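Local coordinates for protein transcriptional regulator, MarR family (Methanosarcina mazei, PDB 3S2W) that probably binds DNA as a dimeric winged-helix transcription factor of the MarR family, regulating gene expression in a methanogenic archaeon, at residues P54-L59 with P119-I124; K87-D90 with F95-R98. All blocks are in the same frame, centred on the assembly; numbering follows the deposited sequence.

Interaction 1: P54-L59 with P119-I124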
loop_
_atom_site.group_PDB
_atom_site.type_symbol
_atom_site.label_atom_id
_atom_site.label_comp_id
_atom_site.label_asym_id
_atom_site.label_seq_id
_atom_site.Cartn_x
_atom_site.Cartn_y
_atom_site.Cartn_z
ATOM N N PRO A 54 -10.061 -5.586 -1.427
ATOM C CA PRO A 54 -10.196 -4.436 -2.326
ATOM C C PRO A 54 -11.210 -4.723 -3.445
ATOM O O PRO A 54 -12.041 -3.850 -3.695
ATOM C CB PRO A 54 -8.785 -4.265 -2.901
ATOM C CG PRO A 54 -7.912 -5.059 -2.048
ATOM C CD PRO A 54 -8.731 -6.198 -1.542
ATOM N N PHE A 55 -11.160 -5.908 -4.072
ATOM C CA PHE A 55 -12.193 -6.349 -5.046
ATOM C C PHE A 55 -13.596 -6.384 -4.447
ATOM O O PHE A 55 -14.521 -5.772 -4.965
ATOM C CB PHE A 55 -11.852 -7.727 -5.668
ATOM C CG PHE A 55 -10.544 -7.734 -6.420
ATOM C CD1 PHE A 55 -10.483 -7.273 -7.731
ATOM C CD2 PHE A 55 -9.364 -8.155 -5.795
ATOM C CE1 PHE A 55 -9.291 -7.236 -8.412
ATOM C CE2 PHE A 55 -8.156 -8.126 -6.480
ATOM C CZ PHE A 55 -8.118 -7.664 -7.790
ATOM N N LEU A 56 -13.766 -7.105 -3.355
ATOM C CA LEU A 56 -15.064 -7.098 -2.704
ATOM C C LEU A 56 -15.573 -5.654 -2.513
ATOM O O LEU A 56 -16.700 -5.349 -2.891
ATOM C CB LEU A 56 -14.992 -7.857 -1.389
ATOM C CG LEU A 56 -16.252 -8.607 -0.979
ATOM C CD1 LEU A 56 -16.737 -9.537 -2.090
ATOM C CD2 LEU A 56 -16.012 -9.381 0.317
HETATM N N MSE A 57 -14.742 -4.763 -1.967
HETATM C CA MSE A 57 -15.174 -3.392 -1.684
HETATM C C MSE A 57 -15.574 -2.646 -2.958
HETATM O O MSE A 57 -16.486 -1.824 -2.950
HETATM C CB MSE A 57 -14.088 -2.600 -0.922
HETATM C CG MSE A 57 -13.843 -3.073 0.528
HETATM SE SE MSE A 57 -15.461 -3.042 1.672
HETATM C CE MSE A 57 -15.604 -1.124 2.018
ATOM N N ARG A 58 -14.890 -2.940 -4.056
ATOM C CA ARG A 58 -15.225 -2.340 -5.342
ATOM C C ARG A 58 -16.580 -2.821 -5.879
ATOM O O ARG A 58 -17.381 -2.019 -6.356
ATOM C CB ARG A 58 -14.116 -2.627 -6.354
ATOM C CG ARG A 58 -14.239 -1.846 -7.645
ATOM C CD ARG A 58 -14.277 -0.364 -7.384
ATOM N NE ARG A 58 -15.031 0.322 -8.422
ATOM C CZ ARG A 58 -14.510 1.194 -9.275
ATOM N NH1 ARG A 58 -13.224 1.514 -9.212
ATOM N NH2 ARG A 58 -15.292 1.751 -10.187
ATOM N N LEU A 59 -16.839 -4.125 -5.793
ATOM C CA LEU A 59 -18.123 -4.652 -6.227
ATOM C C LEU A 59 -19.291 -4.028 -5.466
ATOM O O LEU A 59 -20.366 -3.859 -6.038
ATOM C CB LEU A 59 -18.157 -6.171 -6.112
ATOM C CG LEU A 59 -17.252 -6.820 -7.137
ATOM C CD1 LEU A 59 -17.068 -8.291 -6.808
ATOM C CD2 LEU A 59 -17.858 -6.620 -8.514
ATOM N N PRO A 119 -22.351 -5.079 5.302
ATOM C CA PRO A 119 -22.350 -4.341 6.572
ATOM C C PRO A 119 -21.123 -4.686 7.409
ATOM O O PRO A 119 -20.568 -3.822 8.100
ATOM C CB PRO A 119 -23.607 -4.865 7.291
ATOM C CG PRO A 119 -24.486 -5.361 6.211
ATOM C CD PRO A 119 -23.577 -5.882 5.129
ATOM N N ASP A 120 -20.708 -5.946 7.354
ATOM C CA ASP A 120 -19.545 -6.401 8.112
ATOM C C ASP A 120 -18.234 -5.815 7.539
ATOM O O ASP A 120 -17.393 -5.318 8.281
ATOM C CB ASP A 120 -19.486 -7.930 8.141
ATOM C CG ASP A 120 -20.819 -8.570 8.563
ATOM O OD1 ASP A 120 -21.742 -8.683 7.701
ATOM O OD2 ASP A 120 -20.927 -8.971 9.754
HETATM N N MSE A 121 -18.082 -5.866 6.219
HETATM C CA MSE A 121 -16.915 -5.308 5.559
HETATM C C MSE A 121 -16.814 -3.797 5.788
HETATM O O MSE A 121 -15.762 -3.280 6.177
HETATM C CB MSE A 121 -16.996 -5.590 4.067
HETATM C CG MSE A 121 -17.082 -7.068 3.722
HETATM SE SE MSE A 121 -15.525 -8.082 4.346
HETATM C CE MSE A 121 -16.206 -8.691 6.065
ATOM N N LYS A 122 -17.902 -3.076 5.558
ATOM C CA LYS A 122 -17.828 -1.635 5.714
ATOM C C LYS A 122 -17.522 -1.232 7.157
ATOM O O LYS A 122 -16.850 -0.210 7.405
ATOM C CB LYS A 122 -19.074 -0.948 5.145
ATOM C CG LYS A 122 -19.008 -0.774 3.598
ATOM C CD LYS A 122 -20.228 -0.037 3.028
ATOM C CE LYS A 122 -20.087 0.227 1.521
ATOM N NZ LYS A 122 -21.376 0.655 0.869
ATOM N N LYS A 123 -17.983 -2.054 8.102
ATOM C CA LYS A 123 -17.743 -1.806 9.526
ATOM C C LYS A 123 -16.282 -2.048 9.921
ATOM O O LYS A 123 -15.708 -1.309 10.730
ATOM C CB LYS A 123 -18.642 -2.685 10.391
ATOM C CG LYS A 123 -18.450 -2.455 11.871
ATOM C CD LYS A 123 -18.991 -3.622 12.673
ATOM C CE LYS A 123 -19.044 -3.336 14.181
ATOM N NZ LYS A 123 -19.459 -4.558 14.957
ATOM N N ILE A 124 -15.698 -3.109 9.363
ATOM C CA ILE A 124 -14.288 -3.402 9.542
ATOM C C ILE A 124 -13.418 -2.266 8.998
ATOM O O ILE A 124 -12.442 -1.893 9.633
ATOM C CB ILE A 124 -13.878 -4.678 8.809
ATOM C CG1 ILE A 124 -14.531 -5.909 9.437
ATOM C CG2 ILE A 124 -12.396 -4.797 8.823
ATOM C CD1 ILE A 124 -14.076 -6.165 10.831
#
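Met57, on helix 53-61, reaches across to helix 112-133 and lays its selenium against the flank of Met121, with Met57 SE 3.8 Å from Met121 CB. Both residues are selenomethionines. The Met57 chain leaves its helix with CG anti to the carbonyl carbon (chi1 -69°) and bends again at its next two torsions, which brings selenium and the methyl group across although the root of the side chain does not point there. The methyl carries on to Lys122, where Met57 CE lies 3.8 Å from Lys122 CG. One bent chain thus spans two successive residues of the opposite helix, and these two touches are the tight part of the contact. Deeper in, on a buried but looser flank, Leu56 turns toward helix 112-133 and its CD2 methyl stands 4.3 Å from Met121 CG. Leu56 also packs on Ile48, while Met121, whose selenium end bends away from helix 53-61, packs on Tyr46 and Ile43. The contact here joins helix 53-61, part of the winged helix-turn-helix unit, to helix 112-133, the long helix that in MarR proteins runs on toward the dimer region. The two segments lie far apart for helices, with axes 10.9 Å from each other and crossing at -116°, and only 167 Å² is buried between them, with no hydrogen bond across. Toward solvent the contact thins out. Lys122 offers just the aliphatic root of its side chain to Met57; beyond CG the chain runs out extended, and its ammonium forms a salt bridge with Glu118 one turn earlier on the same helix. On this side the second subunit comes near, Glu22 of that chain packing on Lys122.

Interaction 2: K87-D90 with F95-R98. With SO4 (sulfate ion), chain I.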
loop_
_atom_site.group_PDB
_atom_site.type_symbol
_atom_site.label_atom_id
_atom_site.label_comp_id
_atom_site.label_asym_id
_atom_site.label_seq_id
_atom_site.Cartn_x
_atom_site.Cartn_y
_atom_site.Cartn_z
ATOM N N LYS A 87 -10.693 -16.914 -5.577
ATOM C CA LYS A 87 -10.898 -17.364 -4.195
ATOM C C LYS A 87 -12.232 -16.838 -3.705
ATOM O O LYS A 87 -12.915 -17.485 -2.907
ATOM C CB LYS A 87 -9.778 -16.903 -3.263
ATOM C CG LYS A 87 -8.415 -17.556 -3.517
ATOM C CD LYS A 87 -7.369 -16.902 -2.626
ATOM C CE LYS A 87 -6.031 -17.656 -2.601
ATOM N NZ LYS A 87 -5.259 -17.350 -1.340
ATOM N N LEU A 88 -12.604 -15.661 -4.209
ATOM C CA LEU A 88 -13.882 -15.063 -3.883
ATOM C C LEU A 88 -15.006 -15.936 -4.449
ATOM O O LEU A 88 -16.065 -16.079 -3.829
ATOM C CB LEU A 88 -13.946 -13.641 -4.433
ATOM C CG LEU A 88 -13.190 -12.609 -3.592
ATOM C CD1 LEU A 88 -13.194 -11.286 -4.264
ATOM C CD2 LEU A 88 -13.831 -12.467 -2.236
ATOM N N VAL A 89 -14.760 -16.546 -5.611
ATOM C CA VAL A 89 -15.743 -17.447 -6.200
ATOM C C VAL A 89 -15.821 -18.739 -5.408
ATOM O O VAL A 89 -16.913 -19.227 -5.122
ATOM C CB VAL A 89 -15.475 -17.763 -7.688
ATOM C CG1 VAL A 89 -16.324 -18.917 -8.105
ATOM C CG2 VAL A 89 -15.815 -16.573 -8.544
ATOM N N ASP A 90 -14.670 -19.289 -5.035
ATOM C CA ASP A 90 -14.642 -20.556 -4.301
ATOM C C ASP A 90 -15.203 -20.436 -2.893
ATOM O O ASP A 90 -15.679 -21.405 -2.310
ATOM C CB ASP A 90 -13.233 -21.143 -4.278
ATOM C CG ASP A 90 -12.757 -21.587 -5.670
ATOM O OD1 ASP A 90 -13.614 -21.957 -6.520
ATOM O OD2 ASP A 90 -11.522 -21.569 -5.906
ATOM N N PHE A 95 -19.776 -14.442 -8.355
ATOM C CA PHE A 95 -19.800 -15.338 -9.499
ATOM C C PHE A 95 -19.410 -14.571 -10.727
ATOM O O PHE A 95 -19.420 -13.336 -10.721
ATOM C CB PHE A 95 -21.148 -16.066 -9.656
ATOM C CG PHE A 95 -22.286 -15.184 -10.114
ATOM C CD1 PHE A 95 -22.543 -15.000 -11.471
ATOM C CD2 PHE A 95 -23.120 -14.570 -9.192
ATOM C CE1 PHE A 95 -23.587 -14.205 -11.887
ATOM C CE2 PHE A 95 -24.183 -13.771 -9.614
ATOM C CZ PHE A 95 -24.417 -13.591 -10.957
ATOM N N ARG A 96 -19.009 -15.320 -11.749
ATOM C CA ARG A 96 -18.555 -14.779 -13.024
ATOM C C ARG A 96 -19.609 -15.042 -14.090
ATOM O O ARG A 96 -20.264 -16.081 -14.094
ATOM C CB ARG A 96 -17.294 -15.498 -13.483
ATOM C CG ARG A 96 -15.984 -15.030 -12.917
ATOM C CD ARG A 96 -14.994 -16.215 -13.024
ATOM N NE ARG A 96 -13.599 -15.834 -12.861
ATOM C CZ ARG A 96 -12.708 -16.561 -12.196
ATOM N NH1 ARG A 96 -13.085 -17.711 -11.631
ATOM N NH2 ARG A 96 -11.435 -16.144 -12.094
ATOM N N GLN A 97 -19.741 -14.125 -15.031
ATOM C CA GLN A 97 -20.635 -14.353 -16.153
ATOM C C GLN A 97 -19.986 -13.835 -17.402
ATOM O O GLN A 97 -19.616 -12.667 -17.455
ATOM C CB GLN A 97 -21.956 -13.635 -15.936
ATOM C CG GLN A 97 -23.129 -14.571 -15.824
ATOM C CD GLN A 97 -23.577 -15.059 -17.169
ATOM O OE1 GLN A 97 -23.908 -14.259 -18.040
ATOM N NE2 GLN A 97 -23.572 -16.374 -17.363
ATOM N N ARG A 98 -19.816 -14.715 -18.385
ATOM C CA ARG A 98 -19.340 -14.326 -19.710
ATOM C C ARG A 98 -20.409 -13.510 -20.417
ATOM O O ARG A 98 -21.566 -13.921 -20.469
ATOM C CB ARG A 98 -19.058 -15.573 -20.545
ATOM C CG ARG A 98 -18.455 -15.290 -21.914
ATOM C CD ARG A 98 -18.396 -16.563 -22.759
ATOM N NE ARG A 98 -18.252 -17.757 -21.924
ATOM C CZ ARG A 98 -19.143 -18.744 -21.845
ATOM N NH1 ARG A 98 -18.909 -19.781 -21.049
ATOM N NH2 ARG A 98 -20.262 -18.703 -22.561
HETATM S S SO4 I . -5.283 -13.534 -0.359
HETATM O O1 SO4 I . -4.161 -13.933 -1.200
HETATM O O2 SO4 I . -6.392 -13.122 -1.220
HETATM O O3 SO4 I . -5.703 -14.670 0.471
HETATM O O4 SO4 I . -4.851 -12.410 0.471
#
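Val89 carries most of this small surface contact, with its CG2 methyl 4.3 Å from Phe95 CA at the start of the facing segment. Its CG1 is anti to the backbone N (chi1 167°), which puts the other methyl on the side facing residues 95-98. The same CG2 also meets the arginine next in line, 4.3 Å from Arg96 NH1, approaching the guanidinium obliquely. Although the root of Arg96 does not aim at the helix, the extended chain carries its guanidinium nearer to it. There NH1 is hydrogen-bonded to Gln86 OE1, and the NE2 of that same amide donates to Asp90 OD1. Gln86 therefore links the arginine to an aspartate that it does not touch directly: Asp90 OD1 and Arg96 NH1 are 6.7 Å apart, a separation at which their opposite charges may still attract. Phe95 takes part through its CA; its CB points away from the helix, and the ring meets that of Phe109 with nearly parallel planes. No hydrogen bond joins the two segments, and 109 Å² is buried between them. Two residues before Val89, the extended side chain of Lys87 reaches a sulfate ion, probably from the crystallisation liquor, by a weak hydrogen bond from NZ to O3 of 3.3 Å; Gly51 N and Gln52 NE2 also bind this ion. Helix 78-90 occupies the place of the recognition helix in MarR-type winged-helix proteins, and strand 94-98 is the first long strand of the wing. Leu88 fills the inner side of the helix against Phe55 and Leu56 of helix 53-61, while strand 94-98, an outer strand of the sheet within this chain, pairs antiparallel with the central strand 106-110.

Overall arrangement
Both interactions lie in the same MarR-type region, their centres about 16 Å apart. Along the chain the order is 54-59, 87-90, 95-98, then 119-124, so interaction 2 falls wholly between the two halves of interaction 1. They meet through helix 53-61: Phe55 CB lies 4.1 Å from Leu88 CD1, and Leu56, which takes part in interaction 1, also touches Leu88, its CD1 4.1 Å from Leu88 CD2. The centre of interaction 1 is about 8 Å from the centre of the chain, that of interaction 2, at the wing, about 19 Å. Helix 53-61 thus lies between the probable recognition helix 78-90 and helix 112-133 and touches both.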